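Long-range contacts in putative uncharacterized protein PH0300 (Pyrococcus horikoshii, PDB 3VRH), which catalyses the ATP-dependent 2-thiolation of 5-methyluridine 54 in the T loop of tRNA, a modification that stabilises tRNAs at high temperature: residues E48-A53 against L70-E75; C76-L81 against L105-I110; E91-K96 against E214-E219; N140-D145 against F298-T303. All coordinates share one frame; numbering follows the deposited sequence.

Interaction 1. Residues E48-A53 against L70-E75; sequences ERILVA and LGYNIE. With BCN (bicine), chain D.
Ile-50 and Ile-74 pair in parallel where strands 49-53 and 73-80 run side by side, the two strands of a beta-alpha-beta unit of the PP-loop domain, joined by helix 58-69. The buried part is close-knit. Ile-50 N donates to Asn-73 O, its carbonyl accepts from Glu-75 N, and Val-52 N reaches Glu-75 O at 2.9 Å. On the face shared by the two isoleucines, Ile-50 CB meets Ile-74 CG2 at 3.9 Å, and helix 58-69 covers Ile-74. CD1 of Ile-50 reaches Tyr-72 CD2 obliquely at 3.6 Å.

The start of the pair is more open: a water accepts from Asn-73 N and donates to Glu-48 O. On the face of Arg-49, the arginine NE gives a nearly straight bond (171°) to Glu-75 OE2 at 3.1 Å, the oxygen lying in the guanidinium plane but approached from above its own carboxylate. Arg-49 NH1 is held by Asn-146 O and Glu-75 OE1 by His-106. A methionine in place of Arg-49 would probably leave the Glu-75 carboxylate without its cationic mate and Asn-146 O without this donor. Beyond the pairing, at the ATP-binding end, bicine O6 donates to Ala-53 O at 2.8 Å.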
loop_
_atom_site.group_PDB
_atom_site.type_symbol
_atom_site.label_atom_id
_atom_site.label_comp_id
_atom_site.label_asym_id
_atom_site.label_seq_id
_atom_site.Cartn_x
_atom_site.Cartn_y
_atom_site.Cartn_z
ATOM N N GLU A 48 -16.359 21.784 24.957
ATOM C CA GLU A 48 -16.222 22.283 23.586
ATOM C C GLU A 48 -17.551 22.353 22.819
ATOM O O GLU A 48 -18.451 21.536 23.024
ATOM C CB GLU A 48 -15.222 21.431 22.804
ATOM C CG GLU A 48 -13.783 21.868 22.943
ATOM C CD GLU A 48 -12.811 20.892 22.304
ATOM O OE1 GLU A 48 -12.911 19.673 22.565
ATOM O OE2 GLU A 48 -11.939 21.349 21.544
ATOM N N ARG A 49 -17.672 23.356 21.957
ATOM C CA ARG A 49 -18.806 23.437 21.050
ATOM C C ARG A 49 -18.415 22.751 19.747
ATOM O O ARG A 49 -17.534 23.201 19.034
ATOM C CB ARG A 49 -19.225 24.887 20.813
ATOM C CG ARG A 49 -20.535 25.012 20.047
ATOM C CD ARG A 49 -21.371 26.194 20.527
ATOM N NE ARG A 49 -22.234 26.706 19.465
ATOM C CZ ARG A 49 -21.881 27.683 18.633
ATOM N NH1 ARG A 49 -20.681 28.247 18.751
ATOM N NH2 ARG A 49 -22.720 28.095 17.683
ATOM N N ILE A 50 -19.067 21.638 19.455
ATOM C CA ILE A 50 -18.627 20.790 18.358
ATOM C C ILE A 50 -19.594 20.816 17.184
ATOM O O ILE A 50 -20.810 20.746 17.362
ATOM C CB ILE A 50 -18.448 19.358 18.843
ATOM C CG1 ILE A 50 -17.566 19.361 20.099
ATOM C CG2 ILE A 50 -17.865 18.499 17.729
ATOM C CD1 ILE A 50 -17.830 18.209 21.066
ATOM N N LEU A 51 -19.042 20.924 15.983
ATOM C CA LEU A 51 -19.845 20.906 14.774
ATOM C C LEU A 51 -19.658 19.573 14.047
ATOM O O LEU A 51 -18.522 19.144 13.834
ATOM C CB LEU A 51 -19.426 22.055 13.863
ATOM C CG LEU A 51 -20.202 22.110 12.547
ATOM C CD1 LEU A 51 -21.635 22.536 12.816
ATOM C CD2 LEU A 51 -19.533 23.006 11.500
ATOM N N VAL A 52 -20.757 18.909 13.687
ATOM C CA VAL A 52 -20.666 17.674 12.886
ATOM C C VAL A 52 -21.287 17.915 11.513
ATOM O O VAL A 52 -22.445 18.344 11.402
ATOM C CB VAL A 52 -21.352 16.464 13.560
ATOM C CG1 VAL A 52 -21.210 15.213 12.690
ATOM C CG2 VAL A 52 -20.764 16.216 14.940
ATOM N N ALA A 53 -20.499 17.672 10.472
ATOM C CA ALA A 53 -20.954 17.886 9.100
ATOM C C ALA A 53 -21.743 16.674 8.704
ATOM O O ALA A 53 -21.174 15.604 8.535
ATOM C CB ALA A 53 -19.759 18.063 8.153
ATOM N N LEU A 70 -23.086 10.530 24.222
ATOM C CA LEU A 70 -21.973 10.608 25.165
ATOM C C LEU A 70 -22.013 11.875 26.007
ATOM O O LEU A 70 -21.320 11.965 27.013
ATOM C CB LEU A 70 -20.624 10.500 24.451
ATOM C CG LEU A 70 -20.304 9.101 23.929
ATOM C CD1 LEU A 70 -18.881 9.022 23.348
ATOM C CD2 LEU A 70 -20.489 8.084 25.045
ATOM N N GLY A 71 -22.812 12.851 25.596
ATOM C CA GLY A 71 -22.957 14.063 26.376
ATOM C C GLY A 71 -22.190 15.268 25.872
ATOM O O GLY A 71 -21.992 16.221 26.615
ATOM N N TYR A 72 -21.764 15.245 24.613
ATOM C CA TYR A 72 -21.052 16.380 24.044
ATOM C C TYR A 72 -21.994 17.461 23.548
ATOM O O TYR A 72 -23.173 17.206 23.312
ATOM C CB TYR A 72 -20.103 15.923 22.924
ATOM C CG TYR A 72 -18.918 15.182 23.482
ATOM C CD1 TYR A 72 -18.993 13.826 23.743
ATOM C CD2 TYR A 72 -17.742 15.849 23.787
ATOM C CE1 TYR A 72 -17.914 13.139 24.277
ATOM C CE2 TYR A 72 -16.662 15.180 24.324
ATOM C CZ TYR A 72 -16.754 13.823 24.571
ATOM O OH TYR A 72 -15.691 13.139 25.110
ATOM N N ASN A 73 -21.472 18.674 23.398
ATOM C CA ASN A 73 -22.273 19.794 22.915
ATOM C C ASN A 73 -22.181 19.889 21.394
ATOM O O ASN A 73 -21.266 20.505 20.854
ATOM C CB ASN A 73 -21.824 21.112 23.569
ATOM C CG ASN A 73 -22.547 22.319 23.001
ATOM O OD1 ASN A 73 -23.634 22.195 22.435
ATOM N ND2 ASN A 73 -21.942 23.495 23.141
ATOM N N ILE A 74 -23.129 19.280 20.696
ATOM C CA ILE A 74 -22.965 19.198 19.254
ATOM C C ILE A 74 -24.082 19.878 18.481
ATOM O O ILE A 74 -25.251 19.813 18.859
ATOM C CB ILE A 74 -22.791 17.743 18.776
ATOM C CG1 ILE A 74 -24.052 16.941 19.062
ATOM C CG2 ILE A 74 -21.585 17.071 19.450
ATOM C CD1 ILE A 74 -24.469 16.090 17.903
ATOM N N GLU A 75 -23.700 20.558 17.409
ATOM C CA GLU A 75 -24.652 21.054 16.426
ATOM C C GLU A 75 -24.226 20.455 15.092
ATOM O O GLU A 75 -23.070 20.044 14.942
ATOM C CB GLU A 75 -24.664 22.589 16.391
ATOM C CG GLU A 75 -24.982 23.209 17.780
ATOM C CD GLU A 75 -25.109 24.731 17.775
ATOM O OE1 GLU A 75 -25.391 25.317 16.712
ATOM O OE2 GLU A 75 -24.932 25.346 18.850
HETATM N N1 BCN D . -18.284 12.009 6.486
HETATM C C1 BCN D . -17.643 10.648 6.699
HETATM C C2 BCN D . -16.923 10.106 5.522
HETATM O O21 BCN D . -16.449 10.929 4.697
HETATM O O22 BCN D . -16.822 8.872 5.346
HETATM C C3 BCN D . -19.673 11.874 5.973
HETATM C C4 BCN D . -20.402 10.524 6.148
HETATM O O4 BCN D . -21.594 10.464 6.314
HETATM C C5 BCN D . -18.306 12.745 7.750
HETATM C C6 BCN D . -18.650 14.166 7.609
HETATM O O6 BCN D . -18.427 14.937 8.482
HETATM O O HOH W 1 -18.777 19.225 24.154
#

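Interaction 2. Residues C76-L81 against L105-I110; sequences CLHINL and LHIVRI
Cys-76 to Asn-80 pair in parallel register with Leu-105 to Arg-109, the strand axes 4.5 Å apart and inclined by 24°, and five backbone hydrogen bonds alternate between the strands, from His-106 N to Cys-76 O through to Ile-110 N to Asn-80 O. On one face Leu-77 CD1 meets Val-108 CG2 at 3.7 Å; with CG anti to the backbone N (chi1 165°), the leucine leans across toward the neighbouring strand. Further along this face, Ile-79 CG2 touches Ile-110 CD1 at 3.6 Å, and Leu-81 lies alongside the same isoleucine. The strands, with helix 87-101 between them in the chain, form a beta-alpha-beta unit of the PP-loop domain, and Ile-79 belongs to the ATP site, packing on Lys-135.

The other face is turned to helix 87-101. There Leu-105 CD1 lies 3.8 Å from His-78 CB and 4.0 Å from Cys-76 CB, while the edge of the His-78 imidazole faces Ile-107 CG2 and its ND1 bonds to Val-54 O. At the strand ends the Asn-80 amide crosses the Arg-109 side chain, ND2 3.6 Å from Arg-109 CD, and Glu-91 accepts from both residues. Asn-80 OD1 accepts from the backbone N of Gly-82.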
loop_
_atom_site.group_PDB
_atom_site.type_symbol
_atom_site.label_atom_id
_atom_site.label_comp_id
_atom_site.label_asym_id
_atom_site.label_seq_id
_atom_site.Cartn_x
_atom_site.Cartn_y
_atom_site.Cartn_z
ATOM N N CYS A 76 -25.149 20.382 14.138
ATOM C CA CYS A 76 -24.847 19.746 12.871
ATOM C C CYS A 76 -24.993 20.707 11.720
ATOM O O CYS A 76 -25.784 21.657 11.780
ATOM C CB CYS A 76 -25.734 18.526 12.662
ATOM S SG CYS A 76 -25.609 17.362 14.015
ATOM N N LEU A 77 -24.206 20.461 10.679
ATOM C CA LEU A 77 -24.274 21.238 9.459
ATOM C C LEU A 77 -24.439 20.294 8.279
ATOM O O LEU A 77 -23.650 19.360 8.112
ATOM C CB LEU A 77 -23.000 22.060 9.272
ATOM C CG LEU A 77 -22.780 22.636 7.870
ATOM C CD1 LEU A 77 -23.815 23.702 7.559
ATOM C CD2 LEU A 77 -21.365 23.195 7.714
ATOM N N HIS A 78 -25.454 20.544 7.455
ATOM C CA HIS A 78 -25.626 19.783 6.230
ATOM C C HIS A 78 -25.343 20.664 5.044
ATOM O O HIS A 78 -25.937 21.727 4.906
ATOM C CB HIS A 78 -27.038 19.234 6.104
ATOM C CG HIS A 78 -27.314 18.613 4.774
ATOM N ND1 HIS A 78 -26.766 17.409 4.390
ATOM C CD2 HIS A 78 -28.068 19.035 3.731
ATOM C CE1 HIS A 78 -27.174 17.111 3.169
ATOM N NE2 HIS A 78 -27.972 18.079 2.750
ATOM N N ILE A 79 -24.449 20.215 4.175
ATOM C CA ILE A 79 -24.113 21.002 3.009
ATOM C C ILE A 79 -24.764 20.371 1.792
ATOM O O ILE A 79 -24.348 19.308 1.318
ATOM C CB ILE A 79 -22.588 21.132 2.836
ATOM C CG1 ILE A 79 -22.002 21.887 4.032
ATOM C CG2 ILE A 79 -22.236 21.813 1.502
ATOM C CD1 ILE A 79 -20.484 21.745 4.170
ATOM N N ASN A 80 -25.811 21.045 1.321
ATOM C CA ASN A 80 -26.628 20.605 0.207
ATOM C C ASN A 80 -25.896 20.909 -1.112
ATOM O O ASN A 80 -25.568 22.060 -1.400
ATOM C CB ASN A 80 -28.005 21.288 0.319
ATOM C CG ASN A 80 -28.938 20.958 -0.840
ATOM O OD1 ASN A 80 -28.528 20.916 -1.999
ATOM N ND2 ASN A 80 -30.205 20.730 -0.524
ATOM N N LEU A 81 -25.637 19.862 -1.900
ATOM C CA LEU A 81 -24.760 19.969 -3.077
ATOM C C LEU A 81 -25.462 20.547 -4.302
ATOM O O LEU A 81 -24.824 20.853 -5.300
ATOM C CB LEU A 81 -24.119 18.616 -3.416
ATOM C CG LEU A 81 -23.436 17.906 -2.246
ATOM C CD1 LEU A 81 -22.729 16.621 -2.716
ATOM C CD2 LEU A 81 -22.468 18.852 -1.538
ATOM N N LEU A 105 -29.729 21.684 13.481
ATOM C CA LEU A 105 -29.148 21.443 12.165
ATOM C C LEU A 105 -29.135 22.718 11.346
ATOM O O LEU A 105 -30.172 23.353 11.126
ATOM C CB LEU A 105 -29.905 20.336 11.423
ATOM C CG LEU A 105 -29.577 20.191 9.934
ATOM C CD1 LEU A 105 -28.102 19.816 9.721
ATOM C CD2 LEU A 105 -30.498 19.138 9.350
ATOM N N HIS A 106 -27.943 23.103 10.920
ATOM C CA HIS A 106 -27.783 24.263 10.054
ATOM C C HIS A 106 -27.639 23.766 8.634
ATOM O O HIS A 106 -27.026 22.713 8.397
ATOM C CB HIS A 106 -26.533 25.032 10.447
ATOM C CG HIS A 106 -26.440 25.313 11.915
ATOM N ND1 HIS A 106 -27.125 26.346 12.517
ATOM C CD2 HIS A 106 -25.745 24.696 12.903
ATOM C CE1 HIS A 106 -26.857 26.354 13.813
ATOM N NE2 HIS A 106 -26.023 25.361 14.072
ATOM N N ILE A 107 -28.194 24.509 7.687
ATOM C CA ILE A 107 -28.084 24.107 6.298
ATOM C C ILE A 107 -27.489 25.192 5.416
ATOM O O ILE A 107 -27.923 26.351 5.459
ATOM C CB ILE A 107 -29.443 23.682 5.723
ATOM C CG1 ILE A 107 -30.084 22.622 6.620
ATOM C CG2 ILE A 107 -29.271 23.172 4.275
ATOM C CD1 ILE A 107 -31.560 22.401 6.364
ATOM N N VAL A 108 -26.485 24.792 4.633
ATOM C CA VAL A 108 -25.929 25.604 3.565
ATOM C C VAL A 108 -26.200 24.951 2.213
ATOM O O VAL A 108 -25.787 23.803 1.958
ATOM C CB VAL A 108 -24.407 25.780 3.723
ATOM C CG1 VAL A 108 -23.826 26.575 2.553
ATOM C CG2 VAL A 108 -24.091 26.463 5.038
ATOM N N ARG A 109 -26.889 25.678 1.345
ATOM C CA ARG A 109 -27.191 25.192 0.014
ATOM C C ARG A 109 -26.194 25.801 -0.965
ATOM O O ARG A 109 -26.210 26.996 -1.224
ATOM C CB ARG A 109 -28.619 25.553 -0.367
ATOM C CG ARG A 109 -29.654 25.060 0.621
ATOM C CD ARG A 109 -30.750 24.298 -0.092
ATOM N NE ARG A 109 -31.755 23.747 0.816
ATOM C CZ ARG A 109 -33.057 24.039 0.757
ATOM N NH1 ARG A 109 -33.511 24.882 -0.165
ATOM N NH2 ARG A 109 -33.914 23.499 1.621
ATOM N N ILE A 110 -25.306 24.969 -1.492
ATOM C CA ILE A 110 -24.239 25.436 -2.368
ATOM C C ILE A 110 -24.785 26.185 -3.580
ATOM O O ILE A 110 -24.261 27.232 -3.951
ATOM C CB ILE A 110 -23.358 24.262 -2.805
ATOM C CG1 ILE A 110 -22.374 23.915 -1.678
ATOM C CG2 ILE A 110 -22.640 24.578 -4.089
ATOM C CD1 ILE A 110 -21.522 22.665 -1.970
#

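Interaction 3. Residues E91-K96 against E214-E219; sequences EEYAKK and EYIVEE
Glu-214 OE2 receives the ammonium of Lys-96 at 3.0 Å from NZ, a salt bridge made on the syn lone pair of the oxygen. Lys-96 turns CG away from its own N (chi1 -176°) and runs out extended, which carries NZ from the helix to the carboxylate; its CE also passes 3.2 Å from Glu-214 OE2. One turn earlier on helix 87-101, the Tyr-93 ring lies between helix and loop. Its CD2 edge meets Glu-214 O at 3.6 Å, close to the ring plane, and that same carbonyl accepts a hydrogen bond from Gln-97 NE2. Glu-214 CB lies 4.0 Å from Tyr-93 CE2, with the ring and the carboxylate steeply inclined, 73° apart. At the ring's inner end, Ile-216 CG2 approaches Tyr-93 CG obliquely at 3.7 Å.

The contact thus lays the loop following helix 201-211 against helix 87-101 of the PP-loop domain. Ile-216 is also hydrogen-bonded through its backbone to Gly-56, and further along the loop comes Cys-220, a ligand of the [4Fe-4S] cluster. With both Lys-96 and Glu-214 exposed, water probably screens their charges, so the attachment probably rests not on the ion pair alone but also on the tyrosine-isoleucine packing and the Gln-97 bond.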
loop_
_atom_site.group_PDB
_atom_site.type_symbol
_atom_site.label_atom_id
_atom_site.label_comp_id
_atom_site.label_asym_id
_atom_site.label_seq_id
_atom_site.Cartn_x
_atom_site.Cartn_y
_atom_site.Cartn_z
ATOM N N GLU A 91 -30.842 15.968 1.844
ATOM C CA GLU A 91 -31.133 16.915 2.903
ATOM C C GLU A 91 -32.223 16.375 3.825
ATOM O O GLU A 91 -32.147 16.548 5.034
ATOM C CB GLU A 91 -31.566 18.256 2.317
ATOM C CG GLU A 91 -31.807 19.319 3.369
ATOM C CD GLU A 91 -32.077 20.691 2.779
ATOM O OE1 GLU A 91 -31.211 21.211 2.038
ATOM O OE2 GLU A 91 -33.153 21.243 3.067
ATOM N N GLU A 92 -33.230 15.710 3.252
ATOM C CA GLU A 92 -34.315 15.172 4.059
ATOM C C GLU A 92 -33.816 14.104 5.019
ATOM O O GLU A 92 -34.267 14.053 6.161
ATOM C CB GLU A 92 -35.468 14.632 3.195
ATOM C CG GLU A 92 -36.290 15.706 2.481
ATOM C CD GLU A 92 -36.769 16.818 3.419
ATOM O OE1 GLU A 92 -37.348 16.496 4.490
ATOM O OE2 GLU A 92 -36.557 18.015 3.089
ATOM N N TYR A 93 -32.886 13.263 4.556
ATOM C CA TYR A 93 -32.268 12.238 5.406
ATOM C C TYR A 93 -31.468 12.878 6.562
ATOM O O TYR A 93 -31.540 12.444 7.710
ATOM C CB TYR A 93 -31.399 11.276 4.564
ATOM C CG TYR A 93 -32.222 10.132 4.014
ATOM C CD1 TYR A 93 -32.942 10.275 2.845
ATOM C CD2 TYR A 93 -32.326 8.930 4.699
ATOM C CE1 TYR A 93 -33.736 9.247 2.361
ATOM C CE2 TYR A 93 -33.110 7.896 4.218
ATOM C CZ TYR A 93 -33.816 8.058 3.046
ATOM O OH TYR A 93 -34.615 7.040 2.557
ATOM N N ALA A 94 -30.716 13.923 6.247
ATOM C CA ALA A 94 -29.964 14.630 7.267
ATOM C C ALA A 94 -30.916 15.261 8.302
ATOM O O ALA A 94 -30.691 15.137 9.506
ATOM C CB ALA A 94 -29.066 15.683 6.631
ATOM N N LYS A 95 -31.987 15.908 7.838
ATOM C CA LYS A 95 -32.979 16.492 8.760
ATOM C C LYS A 95 -33.602 15.466 9.700
ATOM O O LYS A 95 -33.640 15.661 10.917
ATOM C CB LYS A 95 -34.054 17.263 7.997
ATOM C CG LYS A 95 -33.552 18.626 7.539
ATOM C CD LYS A 95 -34.254 19.132 6.290
ATOM C CE LYS A 95 -35.745 19.269 6.478
ATOM N NZ LYS A 95 -36.351 19.772 5.212
ATOM N N LYS A 96 -34.067 14.363 9.139
ATOM C CA LYS A 96 -34.630 13.303 9.952
ATOM C C LYS A 96 -33.628 12.771 10.985
ATOM O O LYS A 96 -33.969 12.590 12.153
ATOM C CB LYS A 96 -35.168 12.180 9.068
ATOM C CG LYS A 96 -35.847 11.081 9.867
ATOM C CD LYS A 96 -36.612 10.095 8.974
ATOM C CE LYS A 96 -37.661 9.313 9.778
ATOM N NZ LYS A 96 -38.448 8.369 8.931
ATOM N N GLU A 214 -31.626 6.100 9.576
ATOM C CA GLU A 214 -31.734 5.834 8.153
ATOM C C GLU A 214 -30.832 6.810 7.399
ATOM O O GLU A 214 -30.704 7.977 7.777
ATOM C CB GLU A 214 -33.174 6.004 7.685
ATOM C CG GLU A 214 -34.198 5.234 8.499
ATOM C CD GLU A 214 -35.596 5.835 8.343
ATOM O OE1 GLU A 214 -36.265 5.544 7.323
ATOM O OE2 GLU A 214 -36.008 6.621 9.226
ATOM N N TYR A 215 -30.219 6.336 6.326
ATOM C CA TYR A 215 -29.206 7.127 5.637
ATOM C C TYR A 215 -29.163 6.826 4.152
ATOM O O TYR A 215 -29.623 5.776 3.705
ATOM C CB TYR A 215 -27.825 6.857 6.259
ATOM C CG TYR A 215 -27.480 5.386 6.355
ATOM C CD1 TYR A 215 -27.782 4.641 7.497
ATOM C CD2 TYR A 215 -26.855 4.742 5.310
ATOM C CE1 TYR A 215 -27.455 3.285 7.576
ATOM C CE2 TYR A 215 -26.523 3.399 5.377
ATOM C CZ TYR A 215 -26.827 2.677 6.501
ATOM O OH TYR A 215 -26.479 1.342 6.542
ATOM N N ILE A 216 -28.580 7.748 3.400
ATOM C CA ILE A 216 -28.295 7.534 1.990
ATOM C C ILE A 216 -26.952 6.817 1.849
ATOM O O ILE A 216 -26.121 6.850 2.759
ATOM C CB ILE A 216 -28.230 8.882 1.241
ATOM C CG1 ILE A 216 -26.933 9.613 1.588
ATOM C CG2 ILE A 216 -29.421 9.752 1.603
ATOM C CD1 ILE A 216 -26.948 11.096 1.255
ATOM N N VAL A 217 -26.735 6.183 0.705
ATOM C CA VAL A 217 -25.456 5.526 0.432
ATOM C C VAL A 217 -24.413 6.438 -0.222
ATOM O O VAL A 217 -23.217 6.301 0.033
ATOM C CB VAL A 217 -25.603 4.301 -0.473
ATOM C CG1 VAL A 217 -24.319 3.503 -0.442
ATOM C CG2 VAL A 217 -26.760 3.439 -0.027
ATOM N N GLU A 218 -24.844 7.364 -1.070
ATOM C CA GLU A 218 -23.869 8.161 -1.808
ATOM C C GLU A 218 -24.166 9.647 -1.760
ATOM O O GLU A 218 -25.229 10.096 -2.187
ATOM C CB GLU A 218 -23.775 7.683 -3.259
ATOM C CG GLU A 218 -22.531 8.151 -3.976
ATOM C CD GLU A 218 -22.291 7.382 -5.275
ATOM O OE1 GLU A 218 -21.314 7.699 -6.000
ATOM O OE2 GLU A 218 -23.090 6.458 -5.567
ATOM N N GLU A 219 -23.218 10.405 -1.217
ATOM C CA GLU A 219 -23.358 11.856 -1.094
ATOM C C GLU A 219 -23.230 12.537 -2.462
ATOM O O GLU A 219 -24.112 13.281 -2.882
ATOM C CB GLU A 219 -22.307 12.404 -0.121
ATOM C CG GLU A 219 -22.336 13.912 0.041
ATOM C CD GLU A 219 -21.296 14.420 1.042
ATOM O OE1 GLU A 219 -20.435 13.619 1.491
ATOM O OE2 GLU A 219 -21.353 15.625 1.387
#

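Interaction 4. Residues N140-D145 against F298-T303; sequences NKFAYD and FKVSST
Asp-145, in the last turn of helix 127-145, extends toward the chain at Phe-298. Its CB rests 3.8 Å from Lys-299 N, CG comes next, near Phe-298 N, and OD2 at the tip accepts from that N at 2.7 Å, on the anti side and 25° out of the carboxylate plane. The syn lone pair of OD2 takes Lys-141 NZ from the preceding turn at 2.9 Å, while OD1 receives a weak bond from the same ammonium. Lys-141 NZ is further held by Ile-296 O and Glu-295. With an alanine at Asp-145, Phe-298 N would probably lack this acceptor and the Lys-141 ammonium would be short of one counter-charge.

Around this polar grip the side chains that touch are mostly apolar. Phe-142, whose chi1 of -174° swings the ring away from its own N, reaches past Phe-298, with CD2 3.6 Å from Phe-298 CB, and its CZ meets Val-300 CG2 at 4.1 Å. The Phe-298 ring turns its edge to the aliphatic part of Lys-141, CD2 lying 3.8 Å from Lys-141 CG. Asn-146 fastens the loop as well, bonding to Phe-298 O and Val-300 N. The arrangement is the C-terminal tail of the chain packed against the last turns of helix 127-145 of the PP-loop domain, beside the second zinc site at Cys-275.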
loop_
_atom_site.group_PDB
_atom_site.type_symbol
_atom_site.label_atom_id
_atom_site.label_comp_id
_atom_site.label_asym_id
_atom_site.label_seq_id
_atom_site.Cartn_x
_atom_site.Cartn_y
_atom_site.Cartn_z
ATOM N N ASN A 140 -15.253 24.412 7.286
ATOM C CA ASN A 140 -14.312 25.140 8.105
ATOM C C ASN A 140 -14.713 26.593 8.325
ATOM O O ASN A 140 -14.658 27.067 9.438
ATOM C CB ASN A 140 -12.891 25.046 7.551
ATOM C CG ASN A 140 -11.889 25.783 8.425
ATOM O OD1 ASN A 140 -11.551 25.344 9.519
ATOM N ND2 ASN A 140 -11.424 26.909 7.942
ATOM N N LYS A 141 -15.112 27.298 7.272
ATOM C CA LYS A 141 -15.496 28.697 7.442
ATOM C C LYS A 141 -16.775 28.861 8.269
ATOM O O LYS A 141 -16.928 29.856 8.975
ATOM C CB LYS A 141 -15.622 29.437 6.105
ATOM C CG LYS A 141 -15.757 30.953 6.289
ATOM C CD LYS A 141 -15.492 31.742 5.018
ATOM C CE LYS A 141 -15.186 33.201 5.355
ATOM N NZ LYS A 141 -16.135 33.731 6.394
ATOM N N PHE A 142 -17.670 27.876 8.200
ATOM C CA PHE A 142 -18.892 27.895 8.999
ATOM C C PHE A 142 -18.557 27.672 10.456
ATOM O O PHE A 142 -19.122 28.313 11.339
ATOM C CB PHE A 142 -19.888 26.821 8.538
ATOM C CG PHE A 142 -21.211 26.892 9.247
ATOM C CD1 PHE A 142 -21.390 26.285 10.480
ATOM C CD2 PHE A 142 -22.269 27.600 8.690
ATOM C CE1 PHE A 142 -22.596 26.369 11.136
ATOM C CE2 PHE A 142 -23.474 27.678 9.345
ATOM C CZ PHE A 142 -23.633 27.063 10.569
ATOM N N ALA A 143 -17.652 26.732 10.710
ATOM C CA ALA A 143 -17.217 26.462 12.072
ATOM C C ALA A 143 -16.537 27.702 12.635
ATOM O O ALA A 143 -16.719 28.053 13.795
ATOM C CB ALA A 143 -16.245 25.285 12.097
ATOM N N TYR A 144 -15.759 28.356 11.787
ATOM C CA TYR A 144 -14.947 29.487 12.208
ATOM C C TYR A 144 -15.820 30.706 12.497
ATOM O O TYR A 144 -15.769 31.263 13.595
ATOM C CB TYR A 144 -13.890 29.800 11.147
ATOM C CG TYR A 144 -13.216 31.141 11.322
ATOM C CD1 TYR A 144 -12.378 31.384 12.402
ATOM C CD2 TYR A 144 -13.418 32.170 10.398
ATOM C CE1 TYR A 144 -11.766 32.621 12.570
ATOM C CE2 TYR A 144 -12.808 33.408 10.552
ATOM C CZ TYR A 144 -11.980 33.625 11.639
ATOM O OH TYR A 144 -11.375 34.854 11.792
ATOM N N ASP A 145 -16.619 31.091 11.503
ATOM C CA ASP A 145 -17.555 32.207 11.604
ATOM C C ASP A 145 -18.465 32.138 12.811
ATOM O O ASP A 145 -18.867 33.171 13.342
ATOM C CB ASP A 145 -18.440 32.273 10.362
ATOM C CG ASP A 145 -17.713 32.816 9.167
ATOM O OD1 ASP A 145 -16.571 33.281 9.338
ATOM O OD2 ASP A 145 -18.283 32.793 8.057
ATOM N N PHE A 298 -20.817 33.138 7.126
ATOM C CA PHE A 298 -21.621 31.981 7.538
ATOM C C PHE A 298 -22.205 32.104 8.934
ATOM O O PHE A 298 -22.857 31.173 9.423
ATOM C CB PHE A 298 -20.840 30.675 7.411
ATOM C CG PHE A 298 -20.622 30.245 5.996
ATOM C CD1 PHE A 298 -21.663 29.717 5.255
ATOM C CD2 PHE A 298 -19.380 30.364 5.409
ATOM C CE1 PHE A 298 -21.467 29.321 3.963
ATOM C CE2 PHE A 298 -19.176 29.967 4.109
ATOM C CZ PHE A 298 -20.216 29.444 3.383
ATOM N N LYS A 299 -21.971 33.254 9.566
ATOM C CA LYS A 299 -22.545 33.549 10.869
ATOM C C LYS A 299 -24.078 33.408 10.873
ATOM O O LYS A 299 -24.772 33.916 9.985
ATOM C CB LYS A 299 -22.146 34.962 11.309
ATOM C CG LYS A 299 -22.750 35.381 12.634
ATOM C CD LYS A 299 -22.221 34.544 13.786
ATOM C CE LYS A 299 -22.750 35.058 15.119
ATOM N NZ LYS A 299 -24.178 34.681 15.342
ATOM N N VAL A 300 -24.597 32.693 11.866
ATOM C CA VAL A 300 -26.038 32.526 11.991
ATOM C C VAL A 300 -26.482 32.787 13.428
ATOM O O VAL A 300 -25.739 32.532 14.385
ATOM C CB VAL A 300 -26.515 31.114 11.536
ATOM C CG1 VAL A 300 -26.231 30.881 10.053
ATOM C CG2 VAL A 300 -25.878 30.021 12.382
ATOM N N SER A 301 -27.699 33.286 13.581
ATOM C CA SER A 301 -28.243 33.518 14.916
ATOM C C SER A 301 -29.269 32.465 15.295
ATOM O O SER A 301 -29.701 32.410 16.443
ATOM C CB SER A 301 -28.854 34.920 15.032
ATOM O OG SER A 301 -29.625 35.235 13.890
ATOM N N SER A 302 -29.638 31.618 14.331
ATOM C CA SER A 302 -30.683 30.615 14.540
ATOM C C SER A 302 -30.743 29.605 13.398
ATOM O O SER A 302 -30.012 29.716 12.412
ATOM C CB SER A 302 -32.044 31.304 14.650
ATOM O OG SER A 302 -32.274 32.084 13.493
ATOM N N THR A 303 -31.635 28.629 13.531
ATOM C CA THR A 303 -31.859 27.644 12.480
ATOM C C THR A 303 -33.223 27.869 11.838
ATOM O O THR A 303 -34.128 28.484 12.435
ATOM C CB THR A 303 -31.837 26.210 13.039
ATOM O OG1 THR A 303 -32.926 26.037 13.957
ATOM C CG2 THR A 303 -30.529 25.942 13.770
#

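Interactions 1 and 2 follow in series and share strand 73-80, which lies between 105-109 and 49-53 in the mixed sheet; their centres are about 16 Å apart. Helix 87-101 joins the strands of interaction 2 and supplies half of interaction 3, its centre about 12 Å away, and Glu-91 ties the two together through Asn-80 and Arg-109. Along the chain the segments of interaction 3 alternate with those of interactions 2 and 4. Interaction 4 packs on the sheet through Phe-142, which meets Leu-51 and His-106; its centre is about 22 Å from that of interaction 3. Interactions 1 and 2 build the PP-loop core carrying the ATP site; 3 and 4 fasten a later loop and the C-terminal tail to it.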